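Local coordinates for RND efflux system, outer membrane lipoprotein, NodT family (Burkholderia mallei, PDB 6U94), which probably serves as the outer membrane channel of a tripartite RND efflux system, carrying substrates out of the cell, at residues Arg376-Asn381 with Tyr452-Gly457. Numbering follows the deposited sequence.
Sequences REVADN and YKALGG
Ala454 points its methyl at the helix that carries Glu377, Val378 and Asn381. Glu377 and Val378 touch it, and Asn381 stands a little farther off. The apolar part is small. Val378 CG2 lies 4.0 Å from Ala454 CB. The same CG2 is 4.3 Å from Leu455 CD2. This branch is the one set beside the backbone N of Val378, while CG1 stands anti to that N (chi1 165°). CG2 also rests against the carbonyl, 3.7 Å from Ala454 O. Leu455 starts out pointing away from the other helix, and only its CD2 end turns back to Val378. Val378 CA and Ala454 CA lie 5.9 Å apart, consistent with the small side chain of the alanine.

Glu377 passes the methyl with an extended chain, its CG anti to the backbone N (chi1 -176°). Its OE1 lies 4.0 Å from Ala454 CB, which is plain packing. No hydrogen bond crosses between 376-381 and 452-457. The polar link is indirect: Arg282 NH1 makes a salt bridge to Glu377 OE1 and a hydrogen bond to Ala454 O. One guanidinium nitrogen thus bridges the two helices.

Asn381 folds back on its own helix. Its ND2 donates to Glu377 O at 2.9 Å, tilted 35° from the carbonyl plane. The backbone N of Asn381 reaches the same oxygen from the opposite face. The ND2 bond fixes the amide on its own helix, near Ala454 CB.

Just after the touching residues, the chain turns at Gly456, whose N bonds to Lys453 O at 2.8 Å. Gly456 has positive phi, and Gly457 N adds a weak bond to Tyr452 O. This is a Schellman motif. It closes the C-terminal end of the helix that packs on helix 362-415, a pairing of long helices consistent with the helical barrel of outer membrane factors.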
ATOM      1  N   ARG A 376       7.449  15.112  -2.781  1.00 63.84           N
ATOM      2  CA  ARG A 376       7.802  14.526  -1.494  1.00 61.91           C
ATOM      3  C   ARG A 376       7.018  13.247  -1.241  1.00 61.97           C
ATOM      4  O   ARG A 376       7.568  12.258  -0.744  1.00 62.90           O
ATOM      5  CB  ARG A 376       7.560  15.540  -0.375  1.00 65.44           C
ATOM      6  CG  ARG A 376       7.966  15.049   1.014  1.00 73.77           C
ATOM      7  CD  ARG A 376       7.784  16.144   2.057  1.00 79.39           C
ATOM      8  NE  ARG A 376       8.542  17.348   1.724  1.00 85.17           N
ATOM      9  CZ  ARG A 376       9.830  17.521   2.009  1.00 90.88           C
ATOM     10  NH1 ARG A 376      10.508  16.563   2.631  1.00 92.79           N
ATOM     11  NH2 ARG A 376      10.443  18.647   1.671  1.00 90.90           N
ATOM     12  N   GLU A 377       5.731  13.245  -1.593  1.00 57.95           N
ATOM     13  CA  GLU A 377       4.914  12.047  -1.434  1.00 55.67           C
ATOM     14  C   GLU A 377       5.434  10.902  -2.294  1.00 58.92           C
ATOM     15  O   GLU A 377       5.406   9.738  -1.877  1.00 58.33           O
ATOM     16  CB  GLU A 377       3.467  12.371  -1.790  1.00 53.92           C
ATOM     17  CG  GLU A 377       2.484  11.251  -1.581  1.00 52.17           C
ATOM     18  CD  GLU A 377       1.052  11.707  -1.803  1.00 57.14           C
ATOM     19  OE1 GLU A 377       0.740  12.222  -2.902  1.00 57.49           O
ATOM     20  OE2 GLU A 377       0.245  11.574  -0.866  1.00 59.04           O
ATOM     21  N   VAL A 378       5.902  11.212  -3.503  1.00 55.49           N
ATOM     22  CA  VAL A 378       6.426  10.172  -4.380  1.00 50.24           C
ATOM     23  C   VAL A 378       7.728   9.609  -3.819  1.00 54.26           C
ATOM     24  O   VAL A 378       7.933   8.389  -3.795  1.00 52.21           O
ATOM     25  CB  VAL A 378       6.610  10.723  -5.805  1.00 49.17           C
ATOM     26  CG1 VAL A 378       7.492   9.787  -6.627  1.00 48.81           C
ATOM     27  CG2 VAL A 378       5.251  10.913  -6.475  1.00 50.21           C
ATOM     28  N   ALA A 379       8.623  10.485  -3.354  1.00 51.49           N
ATOM     29  CA  ALA A 379       9.880  10.025  -2.775  1.00 56.05           C
ATOM     30  C   ALA A 379       9.638   9.204  -1.513  1.00 61.12           C
ATOM     31  O   ALA A 379      10.339   8.217  -1.262  1.00 63.05           O
ATOM     32  CB  ALA A 379      10.787  11.219  -2.475  1.00 54.06           C
ATOM     33  N   ASP A 380       8.639   9.592  -0.714  1.00 58.02           N
ATOM     34  CA  ASP A 380       8.373   8.891   0.538  1.00 56.01           C
ATOM     35  C   ASP A 380       7.877   7.471   0.288  1.00 58.79           C
ATOM     36  O   ASP A 380       8.255   6.542   1.012  1.00 61.20           O
ATOM     37  CB  ASP A 380       7.363   9.676   1.376  1.00 52.62           C
ATOM     38  CG  ASP A 380       7.985  10.875   2.064  1.00 59.03           C
ATOM     39  OD1 ASP A 380       9.187  11.134   1.845  1.00 60.75           O
ATOM     40  OD2 ASP A 380       7.272  11.559   2.829  1.00 61.31           O
ATOM     41  N   ASN A 381       7.030   7.280  -0.725  1.00 54.39           N
ATOM     42  CA  ASN A 381       6.527   5.940  -0.998  1.00 56.80           C
ATOM     43  C   ASN A 381       7.593   5.056  -1.630  1.00 56.25           C
ATOM     44  O   ASN A 381       7.566   3.834  -1.450  1.00 57.06           O
ATOM     45  CB  ASN A 381       5.291   6.007  -1.891  1.00 54.06           C
ATOM     46  CG  ASN A 381       4.031   6.348  -1.117  1.00 65.75           C
ATOM     47  OD1 ASN A 381       3.444   5.491  -0.460  1.00 67.61           O
ATOM     48  ND2 ASN A 381       3.604   7.605  -1.201  1.00 75.40           N
ATOM     49  N   TYR A 452       1.399   3.915  -7.289  1.00 53.27           N
ATOM     50  CA  TYR A 452       0.584   4.047  -8.492  1.00 57.41           C
ATOM     51  C   TYR A 452      -0.352   5.248  -8.399  1.00 57.05           C
ATOM     52  O   TYR A 452      -0.619   5.907  -9.411  1.00 55.82           O
ATOM     53  CB  TYR A 452      -0.223   2.767  -8.729  1.00 59.25           C
ATOM     54  CG  TYR A 452      -1.388   2.959  -9.679  1.00 61.89           C
ATOM     55  CD1 TYR A 452      -2.661   3.248  -9.202  1.00 66.29           C
ATOM     56  CD2 TYR A 452      -1.212   2.855 -11.053  1.00 64.21           C
ATOM     57  CE1 TYR A 452      -3.728   3.434 -10.071  1.00 69.08           C
ATOM     58  CE2 TYR A 452      -2.269   3.035 -11.926  1.00 66.18           C
ATOM     59  CZ  TYR A 452      -3.526   3.324 -11.430  1.00 69.18           C
ATOM     60  OH  TYR A 452      -4.585   3.502 -12.292  1.00 70.13           O
ATOM     61  N   LYS A 453      -0.865   5.537  -7.202  1.00 57.62           N
ATOM     62  CA  LYS A 453      -1.752   6.679  -7.013  1.00 52.17           C
ATOM     63  C   LYS A 453      -0.981   7.994  -6.989  1.00 58.44           C
ATOM     64  O   LYS A 453      -1.360   8.956  -7.668  1.00 63.41           O
ATOM     65  CB  LYS A 453      -2.547   6.511  -5.720  1.00 47.73           C
ATOM     66  CG  LYS A 453      -3.457   5.304  -5.718  1.00 49.78           C
ATOM     67  CD  LYS A 453      -4.503   5.433  -4.630  1.00 49.78           C
ATOM     68  CE  LYS A 453      -3.942   5.044  -3.272  1.00 46.74           C
ATOM     69  NZ  LYS A 453      -5.003   5.068  -2.224  1.00 51.06           N
ATOM     70  N   ALA A 454       0.106   8.051  -6.214  1.00 58.38           N
ATOM     71  CA  ALA A 454       0.866   9.288  -6.065  1.00 53.97           C
ATOM     72  C   ALA A 454       1.439   9.784  -7.386  1.00 52.26           C
ATOM     73  O   ALA A 454       1.740  10.976  -7.509  1.00 51.89           O
ATOM     74  CB  ALA A 454       1.991   9.096  -5.043  1.00 47.56           C
ATOM     75  N   LEU A 455       1.606   8.900  -8.372  1.00 54.71           N
ATOM     76  CA  LEU A 455       2.048   9.305  -9.699  1.00 53.59           C
ATOM     77  C   LEU A 455       0.935   9.937 -10.520  1.00 57.65           C
ATOM     78  O   LEU A 455       1.206  10.451 -11.610  1.00 60.80           O
ATOM     79  CB  LEU A 455       2.608   8.107 -10.470  1.00 50.01           C
ATOM     80  CG  LEU A 455       3.883   7.424  -9.975  1.00 49.11           C
ATOM     81  CD1 LEU A 455       4.171   6.192 -10.826  1.00 45.26           C
ATOM     82  CD2 LEU A 455       5.061   8.382 -10.006  1.00 50.07           C
ATOM     83  N   GLY A 456      -0.300   9.915 -10.027  1.00 57.98           N
ATOM     84  CA  GLY A 456      -1.434  10.360 -10.801  1.00 59.58           C
ATOM     85  C   GLY A 456      -2.098   9.280 -11.621  1.00 59.91           C
ATOM     86  O   GLY A 456      -2.931   9.601 -12.476  1.00 58.22           O
ATOM     87  N   GLY A 457      -1.760   8.012 -11.393  1.00 58.11           N
ATOM     88  CA  GLY A 457      -2.347   6.924 -12.148  1.00 55.13           C
ATOM     89  C   GLY A 457      -1.338   6.151 -12.972  1.00 61.11           C
ATOM     90  O   GLY A 457      -1.545   5.925 -14.167  1.00 61.42           O
TER